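Local coordinates for tail spike protein gp49 (Pseudomonas phage LKA1, PDB 4RU4) that forms the tailspike of the phage and probably cleaves, as a lyase, the O-specific polysaccharide on the surface of its Pseudomonas host, at residues 88-93 with 203-208; 229-234 with 252-257; 273-278 with 309-314. All coordinates share one frame; numbering follows the deposited sequence.

Interaction 1 (88-93 with 203-208); sequences SLQIAG and SGVVDI
Leu89 and Ile208 make the close-packed side of this parallel strand pair. Ile208 is modelled in two conformers; in the one considered here, CD1 lies 3.6 Å from Leu89 CD2 and also reaches Ile91 CB. There CG1 of Ile208 sits beside its own backbone N and the chain folds back (chi2 -58°), returning the methyl toward the neighbouring strand. Val206 completes this buried apolar face. The backbones are laced by three bonds, Leu89 N to Val205 O, Asp207 N to Leu89 O and Ile91 N to Asp207 O (2.9 Å), the first less straight than the others, with an N-H...O angle of 144°.

The other face, with Gln90 and Asp207, is looser and polar. The amide of Gln90 passes obliquely over Val205, just before strand 206-208, NE2 lying 3.6 Å from CG1, and its hydrogen bonds go to Thr97 OG1 of the second subunit and to a water 2.7 Å from NE2. That water makes no more than a weak link to Asp207 OD2, so the carboxylate is only lightly tethered to Gln90. The pair joins two stacked rungs of the parallel beta-helix, right-handed as in the pectate lyase-like family: strand 89-93 lies between strands 70-72 and 206-209, and Leu89 and Val206 both pack inward on Cys114 of strand 113-120.

Interaction 2 (229-234 with 252-257); sequences VSPRVD and YDAKIT
Val229 opens the contact by placing CG1 at the edge of the Tyr252 ring, near its plane; the phenol oxygen of Tyr252 is held by Glu172. At Ser230 the backbone N bonds to Tyr252 O at 2.7 Å, and the hydroxyl OG donates to Asp253 OD2, also at 2.7 Å, meeting that oxygen's anti lone pair, turned away from OD1. Pro231 rests CG on Ala254 CB, while its carbonyl accepts from Lys255 N and from Arg232 NH1, which arrive from opposite faces of the carbonyl plane.

Arg232 supplies the salt bridge. A bend at chi2 (-68°) swings its guanidinium across to Asp253, which it grips end-on: NH2 meets OD2 at 2.8 Å in a nearly straight bond (174°), and NH1 meets the backbone O of the same residue at 2.8 Å. The guanidinium and carboxylate planes stand almost perpendicular, 87° apart. Lys255 runs beneath, CD lying over the centre of one guanidinium face, and its NZ takes Asp253 OD1 at 3.0 Å. Val233 then lies side by side with Ile256 on the buried face, and Asp234 OD1 receives the hydroxyl OG1 of Thr257 at 2.7 Å as well as Asn258 ND2.

This is the parallel ladder between successive coils of a beta-helix, with apolar side chains inward and a charged row facing the second subunit, whose Asn260 adds weak bonds to this cluster. Sharing one carboxylate between two cations should offset the closeness of Arg232 NH2 and Lys255 NZ, 3.7 Å apart, and the several donors around Asp253 would favour its ionised form.

Interaction 3 (273-278 with 309-314); sequences IIFGNC and RNVRMR
The ring of Phe275 carries Val311 on one face: CG1 stands almost over the centre, 3.9 Å from the centroid and 13° off the ring normal, a CH-pi contact. The ring also meets Phe248, their planes inclined at about 25°. Met313 approaches obliquely, neither squarely over the face nor at the edge, with CE 3.7 Å from Phe275 CD1 and SD 4.8 Å from the centroid. This Met-aromatic contact depends on the bend of the methionine at chi2 (-52°), which brings the thioether back toward the ring.

Away from the core, the guanidinium of Arg312 holds Asn310 OD1 at its edge, side-on, with NE at 2.9 Å and NH2 at 3.1 Å. The two nitrogens come from opposite faces of the amide plane, and Thr344 OG1 of the second subunit bonds to the same oxygen. Asp337 takes Arg312 NH2 in a salt bridge, while Ser339 OG bonds to Arg312 NH1. The guanidinium of Arg314 has Arg312 CB over the centre of one face.

In the parallel beta-helix of this pectin lyase-like domain, the strands 271-276 and 312-314 belong to different faces of the coil, and Phe275, Val311 and Met313 meet in the core between them instead of pairing as adjacent strands. Val311 serves two neighbours through its branches: with CG1 anti to the backbone N and over the ring, CG2 is left to pack 3.7 Å from Cys278 O and, more loosely, against Cys278 CB. A single backbone bond, Arg309 N to Cys278 O at 3.0 Å, joins the segments.

In the fold
From the N terminus, the chain passes two helices and three strands before strand 89-93, then runs through 109 residues, including the Ig-like section and its strands, before 203-208 returns to close interaction 1. Interaction 2 closes a much shorter excursion, about one coil between 229-234 and 252-257. Interaction 3 closes a 30-residue excursion, joining one face of the coil to another across the core. The three follow in series, none nested or crossed. Interactions 1 and 2 are stacked directly, because strands 206-209 and 232-234 are neighbours and Arg232 bridges to Val206 and Ile208 through its backbone. Interactions 2 and 3 meet inside the beta-helix, where Ile256 packs on Ile273 and Phe275. All three also touch the second subunit.

Interaction 1 (88-93 with 203-208)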
ATOM      1  N   SER B  88     -17.289   0.890 -30.770  1.00 18.82           N
ATOM      2  CA  SER B  88     -15.832   1.076 -30.673  1.00 19.69           C
ATOM      3  C   SER B  88     -15.356   2.519 -30.959  1.00 16.56           C
ATOM      4  O   SER B  88     -15.923   3.211 -31.786  1.00 15.05           O
ATOM      5  CB  SER B  88     -15.113   0.117 -31.621  1.00 25.23           C
ATOM      6  OG  SER B  88     -14.792   0.764 -32.837  1.00 31.11           O
ATOM      7  N   LEU B  89     -14.300   2.958 -30.280  1.00 11.91           N
ATOM      8  CA  LEU B  89     -13.754   4.287 -30.517  1.00 10.88           C
ATOM      9  C   LEU B  89     -12.281   4.192 -30.212  1.00 14.57           C
ATOM     10  O   LEU B  89     -11.916   3.867 -29.084  1.00  9.47           O
ATOM     11  CB  LEU B  89     -14.394   5.291 -29.549  1.00  9.13           C
ATOM     12  CG  LEU B  89     -13.980   6.768 -29.660  1.00  8.11           C
ATOM     13  CD1 LEU B  89     -14.347   7.346 -31.043  1.00  9.18           C
ATOM     14  CD2 LEU B  89     -14.639   7.597 -28.573  1.00  8.01           C
ATOM     15  N   GLN B  90     -11.437   4.450 -31.210  1.00 12.74           N
ATOM     16  CA  GLN B  90      -9.988   4.375 -31.028  1.00 13.46           C
ATOM     17  C   GLN B  90      -9.391   5.685 -31.476  1.00 14.50           C
ATOM     18  O   GLN B  90      -9.443   6.017 -32.665  1.00 12.64           O
ATOM     19  CB  GLN B  90      -9.411   3.240 -31.869  1.00 11.46           C
ATOM     20  CG  GLN B  90      -9.947   1.886 -31.474  1.00 12.79           C
ATOM     21  CD  GLN B  90      -9.482   0.832 -32.443  1.00 14.81           C
ATOM     22  OE1 GLN B  90     -10.001   0.736 -33.552  1.00 16.01           O
ATOM     23  NE2 GLN B  90      -8.483   0.066 -32.050  1.00 12.22           N
ATOM     24  N   ILE B  91      -8.859   6.446 -30.520  1.00  9.87           N
ATOM     25  CA  ILE B  91      -8.309   7.769 -30.821  1.00 12.84           C
ATOM     26  C   ILE B  91      -7.032   7.946 -30.031  1.00 13.73           C
ATOM     27  O   ILE B  91      -7.031   7.754 -28.810  1.00 14.52           O
ATOM     28  CB  ILE B  91      -9.292   8.891 -30.406  1.00 14.73           C
ATOM     29  CG1 ILE B  91     -10.482   8.933 -31.347  1.00 18.20           C
ATOM     30  CG2 ILE B  91      -8.575  10.275 -30.352  1.00 16.20           C
ATOM     31  CD1 ILE B  91     -11.649   9.633 -30.738  1.00 23.10           C
ATOM     32  N   ALA B  92      -5.945   8.276 -30.723  1.00 11.23           N
ATOM     33  CA  ALA B  92      -4.674   8.556 -30.069  1.00 11.95           C
ATOM     34  C   ALA B  92      -4.035   9.802 -30.690  1.00 14.17           C
ATOM     35  O   ALA B  92      -4.062   9.961 -31.912  1.00 15.25           O
ATOM     36  CB  ALA B  92      -3.735   7.350 -30.191  1.00 16.96           C
ATOM     37  N   GLY B  93      -3.473  10.678 -29.857  1.00 10.15           N
ATOM     38  CA  GLY B  93      -2.880  11.918 -30.340  1.00  9.52           C
ATOM     39  C   GLY B  93      -1.399  11.985 -30.014  1.00 12.03           C
ATOM     40  O   GLY B  93      -0.794  10.957 -29.688  1.00  8.36           O
ATOM     41  N   SER B 203     -19.779  -4.902 -27.116  1.00  9.06           N
ATOM     42  CA  SER B 203     -19.025  -3.697 -27.413  1.00  9.48           C
ATOM     43  C   SER B 203     -17.716  -4.080 -28.090  1.00 14.51           C
ATOM     44  O   SER B 203     -17.298  -5.229 -28.045  1.00 13.50           O
ATOM     45  CB  SER B 203     -18.715  -2.954 -26.109  1.00 12.95           C
ATOM     46  OG  SER B 203     -17.949  -3.776 -25.242  1.00 12.32           O
ATOM     47  N   GLY B 204     -17.068  -3.103 -28.708  1.00 16.46           N
ATOM     48  CA  GLY B 204     -15.785  -3.329 -29.334  1.00 19.65           C
ATOM     49  C   GLY B 204     -14.669  -2.611 -28.600  1.00 18.08           C
ATOM     50  O   GLY B 204     -14.727  -2.408 -27.377  1.00 18.68           O
ATOM     51  N   VAL B 205     -13.651  -2.200 -29.344  1.00 14.62           N
ATOM     52  CA  VAL B 205     -12.454  -1.653 -28.709  1.00 10.56           C
ATOM     53  C   VAL B 205     -12.611  -0.158 -28.423  1.00 11.32           C
ATOM     54  O   VAL B 205     -12.870   0.625 -29.334  1.00  8.32           O
ATOM     55  CB  VAL B 205     -11.234  -1.917 -29.628  1.00  9.53           C
ATOM     56  CG1 VAL B 205      -9.944  -1.284 -29.070  1.00  9.92           C
ATOM     57  CG2 VAL B 205     -11.078  -3.448 -29.822  1.00 15.13           C
ATOM     58  N   VAL B 206     -12.455   0.227 -27.161  1.00  9.56           N
ATOM     59  CA  VAL B 206     -12.382   1.636 -26.792  1.00  7.45           C
ATOM     60  C   VAL B 206     -11.032   1.978 -26.190  1.00  8.36           C
ATOM     61  O   VAL B 206     -10.617   1.412 -25.173  1.00  8.83           O
ATOM     62  CB  VAL B 206     -13.527   2.042 -25.840  1.00 11.03           C
ATOM     63  CG1 VAL B 206     -13.367   3.489 -25.365  1.00  5.20           C
ATOM     64  CG2 VAL B 206     -14.857   1.835 -26.569  1.00 11.49           C
ATOM     65  N   ASP B 207     -10.340   2.910 -26.841  1.00  7.68           N
ATOM     66  CA  ASP B 207      -8.999   3.283 -26.422  1.00  7.89           C
ATOM     67  C   ASP B 207      -8.817   4.759 -26.775  1.00  9.76           C
ATOM     68  O   ASP B 207      -8.811   5.123 -27.946  1.00 12.61           O
ATOM     69  CB  ASP B 207      -7.963   2.396 -27.138  1.00 11.33           C
ATOM     70  CG  ASP B 207      -6.562   2.514 -26.536  1.00 22.37           C
ATOM     71  OD1 ASP B 207      -6.307   3.466 -25.776  1.00 27.41           O
ATOM     72  OD2 ASP B 207      -5.702   1.659 -26.849  1.00 29.05           O
ATOM     73  N   ILE B 208      -8.718   5.591 -25.751  0.50  7.54           N
ATOM     74  CA  ILE B 208      -8.522   7.018 -25.928  0.50  8.91           C
ATOM     75  C   ILE B 208      -7.198   7.326 -25.260  0.50  8.59           C
ATOM     76  O   ILE B 208      -6.990   6.993 -24.090  0.50  7.80           O
ATOM     77  CB  ILE B 208      -9.664   7.821 -25.254  0.50  9.78           C
ATOM     78  CG1 ILE B 208     -11.036   7.265 -25.661  0.50  9.05           C
ATOM     79  CG2 ILE B 208      -9.545   9.325 -25.557  0.50  7.93           C
ATOM     80  CD1 ILE B 208     -11.299   7.270 -27.147  0.50  8.45           C
TER
HETATM   81  O   HOH W   1      -6.868   0.936 -30.037  1.00 19.20           O

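Interaction 2 (229-234 with 252-257)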
ATOM      1  N   VAL B 229     -16.866  -3.216 -22.426  1.00  6.01           N
ATOM      2  CA  VAL B 229     -15.928  -4.091 -21.727  1.00  5.88           C
ATOM      3  C   VAL B 229     -14.486  -3.619 -21.930  1.00  8.18           C
ATOM      4  O   VAL B 229     -14.027  -3.492 -23.068  1.00 10.43           O
ATOM      5  CB  VAL B 229     -16.074  -5.570 -22.201  1.00  6.75           C
ATOM      6  CG1 VAL B 229     -14.949  -6.476 -21.605  1.00 10.04           C
ATOM      7  CG2 VAL B 229     -17.508  -6.134 -21.883  1.00  7.08           C
ATOM      8  N   SER B 230     -13.793  -3.358 -20.815  1.00  8.45           N
ATOM      9  CA  SER B 230     -12.386  -2.943 -20.778  1.00  7.38           C
ATOM     10  C   SER B 230     -12.018  -1.721 -21.635  1.00  9.69           C
ATOM     11  O   SER B 230     -10.997  -1.737 -22.361  1.00  6.47           O
ATOM     12  CB  SER B 230     -11.461  -4.115 -21.090  1.00 11.48           C
ATOM     13  OG  SER B 230     -11.662  -5.147 -20.130  1.00 13.35           O
ATOM     14  N   PRO B 231     -12.819  -0.646 -21.530  1.00  8.87           N
ATOM     15  CA  PRO B 231     -12.335   0.558 -22.217  1.00  9.58           C
ATOM     16  C   PRO B 231     -11.089   1.092 -21.528  1.00  8.24           C
ATOM     17  O   PRO B 231     -10.872   0.859 -20.329  1.00  5.38           O
ATOM     18  CB  PRO B 231     -13.497   1.543 -22.069  1.00  8.80           C
ATOM     19  CG  PRO B 231     -14.161   1.137 -20.756  1.00  7.96           C
ATOM     20  CD  PRO B 231     -14.007  -0.383 -20.692  1.00  7.99           C
ATOM     21  N   ARG B 232     -10.274   1.821 -22.292  1.00  7.59           N
ATOM     22  CA  ARG B 232      -8.988   2.320 -21.814  1.00  9.00           C
ATOM     23  C   ARG B 232      -8.879   3.805 -22.086  1.00  7.70           C
ATOM     24  O   ARG B 232      -9.155   4.259 -23.207  1.00  7.47           O
ATOM     25  CB  ARG B 232      -7.862   1.582 -22.550  1.00 11.21           C
ATOM     26  CG  ARG B 232      -7.788   0.083 -22.213  1.00  9.74           C
ATOM     27  CD  ARG B 232      -7.345  -0.081 -20.778  1.00 10.55           C
ATOM     28  NE  ARG B 232      -7.255  -1.468 -20.311  1.00 11.19           N
ATOM     29  CZ  ARG B 232      -8.225  -2.099 -19.643  1.00 13.25           C
ATOM     30  NH1 ARG B 232      -9.392  -1.484 -19.421  1.00  5.20           N
ATOM     31  NH2 ARG B 232      -8.037  -3.360 -19.233  1.00  9.03           N
ATOM     32  N   VAL B 233      -8.533   4.586 -21.062  1.00  5.29           N
ATOM     33  CA  VAL B 233      -8.238   6.023 -21.243  1.00  5.32           C
ATOM     34  C   VAL B 233      -6.869   6.250 -20.608  1.00  7.83           C
ATOM     35  O   VAL B 233      -6.659   5.888 -19.438  1.00  8.60           O
ATOM     36  CB  VAL B 233      -9.289   6.920 -20.555  1.00  5.79           C
ATOM     37  CG1 VAL B 233      -8.931   8.420 -20.728  1.00  5.44           C
ATOM     38  CG2 VAL B 233     -10.699   6.635 -21.104  1.00  6.36           C
ATOM     39  N   ASP B 234      -5.913   6.789 -21.364  1.00  5.99           N
ATOM     40  CA  ASP B 234      -4.549   6.870 -20.851  1.00  5.07           C
ATOM     41  C   ASP B 234      -3.902   8.154 -21.344  1.00  6.38           C
ATOM     42  O   ASP B 234      -4.109   8.551 -22.497  1.00  5.49           O
ATOM     43  CB  ASP B 234      -3.731   5.658 -21.313  1.00 10.95           C
ATOM     44  CG  ASP B 234      -2.283   5.719 -20.844  1.00 18.56           C
ATOM     45  OD1 ASP B 234      -2.043   5.875 -19.624  1.00 18.09           O
ATOM     46  OD2 ASP B 234      -1.381   5.645 -21.704  1.00 22.67           O
ATOM     47  N   TYR B 252     -17.343  -2.524 -17.639  1.00  5.90           N
ATOM     48  CA  TYR B 252     -16.652  -3.602 -16.931  1.00  7.61           C
ATOM     49  C   TYR B 252     -15.173  -3.372 -17.152  1.00  9.16           C
ATOM     50  O   TYR B 252     -14.745  -3.275 -18.310  1.00  6.19           O
ATOM     51  CB  TYR B 252     -17.041  -4.939 -17.544  1.00  6.38           C
ATOM     52  CG  TYR B 252     -16.520  -6.146 -16.784  1.00  6.89           C
ATOM     53  CD1 TYR B 252     -16.960  -6.413 -15.494  1.00  7.48           C
ATOM     54  CD2 TYR B 252     -15.589  -7.011 -17.364  1.00  7.31           C
ATOM     55  CE1 TYR B 252     -16.493  -7.529 -14.792  1.00  8.60           C
ATOM     56  CE2 TYR B 252     -15.124  -8.128 -16.686  1.00  8.58           C
ATOM     57  CZ  TYR B 252     -15.584  -8.385 -15.393  1.00  8.54           C
ATOM     58  OH  TYR B 252     -15.109  -9.493 -14.706  1.00  7.87           O
ATOM     59  N   ASP B 253     -14.407  -3.241 -16.065  1.00  5.54           N
ATOM     60  CA  ASP B 253     -12.950  -3.077 -16.148  1.00  8.01           C
ATOM     61  C   ASP B 253     -12.548  -1.801 -16.916  1.00  8.59           C
ATOM     62  O   ASP B 253     -11.604  -1.810 -17.718  1.00  7.05           O
ATOM     63  CB  ASP B 253     -12.290  -4.330 -16.768  1.00  7.17           C
ATOM     64  CG  ASP B 253     -10.760  -4.204 -16.881  1.00  8.58           C
ATOM     65  OD1 ASP B 253     -10.150  -3.715 -15.918  1.00  9.18           O
ATOM     66  OD2 ASP B 253     -10.176  -4.574 -17.938  1.00 10.69           O
ATOM     67  N   ALA B 254     -13.271  -0.709 -16.688  1.00  9.67           N
ATOM     68  CA  ALA B 254     -12.845   0.576 -17.235  1.00  5.94           C
ATOM     69  C   ALA B 254     -11.582   1.007 -16.501  1.00  6.85           C
ATOM     70  O   ALA B 254     -11.554   1.006 -15.273  1.00  6.88           O
ATOM     71  CB  ALA B 254     -13.931   1.616 -17.044  1.00  7.66           C
ATOM     72  N   LYS B 255     -10.538   1.393 -17.239  1.00  5.26           N
ATOM     73  CA  LYS B 255      -9.341   1.918 -16.581  1.00  9.75           C
ATOM     74  C   LYS B 255      -8.962   3.283 -17.150  1.00 10.45           C
ATOM     75  O   LYS B 255      -8.803   3.423 -18.366  1.00  9.80           O
ATOM     76  CB  LYS B 255      -8.168   0.952 -16.728  1.00  9.13           C
ATOM     77  CG  LYS B 255      -8.302  -0.331 -15.885  1.00 13.94           C
ATOM     78  CD  LYS B 255      -7.015  -1.158 -15.905  1.00 18.49           C
ATOM     79  CE  LYS B 255      -7.102  -2.301 -14.908  1.00 18.86           C
ATOM     80  NZ  LYS B 255      -7.171  -3.596 -15.593  1.00 19.44           N
ATOM     81  N   ILE B 256      -8.802   4.274 -16.273  1.00  7.18           N
ATOM     82  CA  ILE B 256      -8.209   5.544 -16.680  1.00  7.08           C
ATOM     83  C   ILE B 256      -6.883   5.699 -15.950  1.00  8.86           C
ATOM     84  O   ILE B 256      -6.829   5.564 -14.718  1.00  8.40           O
ATOM     85  CB  ILE B 256      -9.101   6.749 -16.427  1.00  7.52           C
ATOM     86  CG1 ILE B 256      -8.350   8.051 -16.788  1.00  5.24           C
ATOM     87  CG2 ILE B 256      -9.590   6.822 -14.954  1.00  8.32           C
ATOM     88  CD1 ILE B 256      -9.303   9.225 -17.035  1.00  5.37           C
ATOM     89  N   THR B 257      -5.818   5.972 -16.701  1.00  4.99           N
ATOM     90  CA  THR B 257      -4.462   5.980 -16.118  1.00  4.88           C
ATOM     91  C   THR B 257      -3.672   7.222 -16.564  1.00  8.16           C
ATOM     92  O   THR B 257      -3.877   7.739 -17.674  1.00  6.46           O
ATOM     93  CB  THR B 257      -3.671   4.728 -16.555  1.00  9.80           C
ATOM     94  OG1 THR B 257      -3.774   4.585 -17.989  1.00 10.25           O
ATOM     95  CG2 THR B 257      -4.245   3.464 -15.879  1.00  6.52           C
TER
HETATM   96  O   HOH W   2      -5.192  -4.014 -17.602  1.00  9.54           O

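Interaction 3 (273-278 with 309-314)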
ATOM      1  N   ILE B 273     -13.748  12.479 -12.311  1.00  5.72           N
ATOM      2  CA  ILE B 273     -13.979  11.165 -12.930  1.00  5.71           C
ATOM      3  C   ILE B 273     -15.083  10.473 -12.139  1.00  6.52           C
ATOM      4  O   ILE B 273     -15.014  10.398 -10.903  1.00  6.88           O
ATOM      5  CB  ILE B 273     -12.718  10.274 -12.827  1.00  6.35           C
ATOM      6  CG1 ILE B 273     -11.514  10.973 -13.433  1.00  6.33           C
ATOM      7  CG2 ILE B 273     -12.921   8.926 -13.541  1.00  7.58           C
ATOM      8  CD1 ILE B 273     -10.112  10.391 -12.950  1.00  5.34           C
ATOM      9  N   ILE B 274     -16.106   9.978 -12.827  1.00  5.98           N
ATOM     10  CA  ILE B 274     -17.154   9.241 -12.147  1.00  5.93           C
ATOM     11  C   ILE B 274     -17.367   7.868 -12.779  1.00  9.90           C
ATOM     12  O   ILE B 274     -17.423   7.714 -14.021  1.00  5.97           O
ATOM     13  CB  ILE B 274     -18.498  10.024 -12.033  1.00  8.77           C
ATOM     14  CG1 ILE B 274     -19.579   9.099 -11.443  1.00 11.38           C
ATOM     15  CG2 ILE B 274     -18.923  10.597 -13.399  1.00  9.06           C
ATOM     16  CD1 ILE B 274     -20.670   9.783 -10.738  1.00 13.94           C
ATOM     17  N   PHE B 275     -17.457   6.870 -11.905  1.00  7.13           N
ATOM     18  CA  PHE B 275     -17.749   5.496 -12.319  1.00  5.89           C
ATOM     19  C   PHE B 275     -19.184   5.226 -11.910  1.00 10.71           C
ATOM     20  O   PHE B 275     -19.455   5.072 -10.716  1.00 11.78           O
ATOM     21  CB  PHE B 275     -16.804   4.490 -11.630  1.00  5.74           C
ATOM     22  CG  PHE B 275     -15.349   4.587 -12.079  1.00  8.20           C
ATOM     23  CD1 PHE B 275     -14.494   5.516 -11.512  1.00 11.26           C
ATOM     24  CD2 PHE B 275     -14.837   3.736 -13.044  1.00  5.57           C
ATOM     25  CE1 PHE B 275     -13.156   5.609 -11.916  1.00  5.97           C
ATOM     26  CE2 PHE B 275     -13.498   3.817 -13.447  1.00  5.59           C
ATOM     27  CZ  PHE B 275     -12.668   4.780 -12.871  1.00  5.89           C
ATOM     28  N   GLY B 276     -20.103   5.215 -12.880  1.00  7.82           N
ATOM     29  CA  GLY B 276     -21.509   4.974 -12.598  1.00  7.75           C
ATOM     30  C   GLY B 276     -21.841   3.541 -12.965  1.00  6.34           C
ATOM     31  O   GLY B 276     -21.612   3.116 -14.111  1.00  8.96           O
ATOM     32  N   ASN B 277     -22.340   2.780 -12.000  1.00  6.36           N
ATOM     33  CA  ASN B 277     -22.766   1.403 -12.281  1.00  9.82           C
ATOM     34  C   ASN B 277     -21.665   0.569 -12.959  1.00 11.28           C
ATOM     35  O   ASN B 277     -21.917  -0.128 -13.936  1.00  6.59           O
ATOM     36  CB  ASN B 277     -24.049   1.444 -13.136  1.00  6.60           C
ATOM     37  CG  ASN B 277     -25.131   2.358 -12.526  1.00 10.94           C
ATOM     38  OD1 ASN B 277     -25.575   3.315 -13.165  1.00  9.13           O
ATOM     39  ND2 ASN B 277     -25.576   2.045 -11.282  1.00  6.74           N
ATOM     40  N   CYS B 278     -20.436   0.658 -12.443  1.00  6.11           N
ATOM     41  CA  CYS B 278     -19.304   0.002 -13.074  1.00  6.80           C
ATOM     42  C   CYS B 278     -18.775  -1.110 -12.186  1.00 10.95           C
ATOM     43  O   CYS B 278     -18.967  -1.084 -10.959  1.00  8.19           O
ATOM     44  CB  CYS B 278     -18.158   0.987 -13.328  1.00  6.19           C
ATOM     45  SG  CYS B 278     -18.411   2.191 -14.679  1.00  8.75           S
ATOM     46  N   ARG B 309     -18.778  -2.063  -8.077  1.00  5.79           N
ATOM     47  CA  ARG B 309     -18.001  -3.059  -7.317  1.00  8.35           C
ATOM     48  C   ARG B 309     -16.593  -3.292  -7.833  1.00  8.63           C
ATOM     49  O   ARG B 309     -16.380  -3.301  -9.031  1.00  5.56           O
ATOM     50  CB  ARG B 309     -18.732  -4.408  -7.309  1.00  5.77           C
ATOM     51  CG  ARG B 309     -20.051  -4.393  -6.519  1.00  5.90           C
ATOM     52  CD  ARG B 309     -20.461  -5.823  -6.232  1.00  7.36           C
ATOM     53  NE  ARG B 309     -21.683  -5.967  -5.428  1.00  8.55           N
ATOM     54  CZ  ARG B 309     -22.914  -6.030  -5.925  1.00  6.71           C
ATOM     55  NH1 ARG B 309     -23.141  -5.929  -7.240  1.00  6.30           N
ATOM     56  NH2 ARG B 309     -23.935  -6.214  -5.101  1.00  7.25           N
ATOM     57  N   ASN B 310     -15.662  -3.547  -6.912  1.00  5.61           N
ATOM     58  CA  ASN B 310     -14.247  -3.805  -7.245  1.00  5.32           C
ATOM     59  C   ASN B 310     -13.685  -2.707  -8.121  1.00  8.07           C
ATOM     60  O   ASN B 310     -12.907  -2.960  -9.036  1.00  6.70           O
ATOM     61  CB  ASN B 310     -14.004  -5.194  -7.883  1.00  5.32           C
ATOM     62  CG  ASN B 310     -12.504  -5.569  -7.932  1.00  6.78           C
ATOM     63  OD1 ASN B 310     -11.742  -5.259  -7.011  1.00  6.15           O
ATOM     64  ND2 ASN B 310     -12.072  -6.173  -9.042  1.00  6.43           N
ATOM     65  N   VAL B 311     -14.067  -1.468  -7.822  1.00  8.32           N
ATOM     66  CA  VAL B 311     -13.463  -0.322  -8.500  1.00  6.05           C
ATOM     67  C   VAL B 311     -12.443   0.282  -7.540  1.00  6.42           C
ATOM     68  O   VAL B 311     -12.745   0.559  -6.373  1.00  7.84           O
ATOM     69  CB  VAL B 311     -14.514   0.713  -9.003  1.00  7.51           C
ATOM     70  CG1 VAL B 311     -13.821   1.851  -9.759  1.00  6.06           C
ATOM     71  CG2 VAL B 311     -15.582   0.022  -9.899  1.00  5.51           C
ATOM     72  N   ARG B 312     -11.210   0.417  -8.028  1.00  5.07           N
ATOM     73  CA  ARG B 312     -10.084   0.742  -7.172  1.00  4.97           C
ATOM     74  C   ARG B 312      -9.415   2.037  -7.636  1.00  6.70           C
ATOM     75  O   ARG B 312      -8.983   2.126  -8.778  1.00  5.07           O
ATOM     76  CB  ARG B 312      -9.087  -0.427  -7.193  1.00  6.83           C
ATOM     77  CG  ARG B 312      -9.756  -1.768  -6.963  1.00  7.11           C
ATOM     78  CD  ARG B 312     -10.205  -1.892  -5.485  1.00  8.54           C
ATOM     79  NE  ARG B 312     -10.842  -3.188  -5.254  1.00  9.87           N
ATOM     80  CZ  ARG B 312     -11.285  -3.598  -4.062  1.00  8.21           C
ATOM     81  NH1 ARG B 312     -11.170  -2.811  -2.995  1.00  4.99           N
ATOM     82  NH2 ARG B 312     -11.834  -4.800  -3.937  1.00  7.98           N
ATOM     83  N   MET B 313      -9.329   3.041  -6.752  1.00  4.93           N
ATOM     84  CA  MET B 313      -8.637   4.275  -7.084  1.00  4.91           C
ATOM     85  C   MET B 313      -7.262   4.222  -6.418  1.00 10.14           C
ATOM     86  O   MET B 313      -7.167   4.098  -5.195  1.00 13.83           O
ATOM     87  CB  MET B 313      -9.406   5.492  -6.562  1.00  8.45           C
ATOM     88  CG  MET B 313     -10.924   5.409  -6.698  1.00 16.64           C
ATOM     89  SD  MET B 313     -11.501   4.992  -8.365  1.00 10.33           S
ATOM     90  CE  MET B 313     -13.257   5.001  -8.039  1.00  8.26           C
ATOM     91  N   ARG B 314      -6.193   4.346  -7.206  1.00  7.44           N
ATOM     92  CA  ARG B 314      -4.854   4.130  -6.673  1.00  4.65           C
ATOM     93  C   ARG B 314      -3.893   5.185  -7.158  1.00  4.62           C
ATOM     94  O   ARG B 314      -3.952   5.578  -8.328  1.00  7.62           O
ATOM     95  CB  ARG B 314      -4.334   2.768  -7.124  1.00  8.37           C
ATOM     96  CG  ARG B 314      -5.170   1.596  -6.574  1.00 11.35           C
ATOM     97  CD  ARG B 314      -4.538   0.250  -6.869  1.00 15.96           C
ATOM     98  NE  ARG B 314      -5.212  -0.812  -6.126  1.00 18.09           N
ATOM     99  CZ  ARG B 314      -5.832  -1.843  -6.683  1.00 20.11           C
ATOM    100  NH1 ARG B 314      -5.870  -1.970  -7.997  1.00 14.66           N
ATOM    101  NH2 ARG B 314      -6.408  -2.754  -5.910  1.00 26.24           N
TER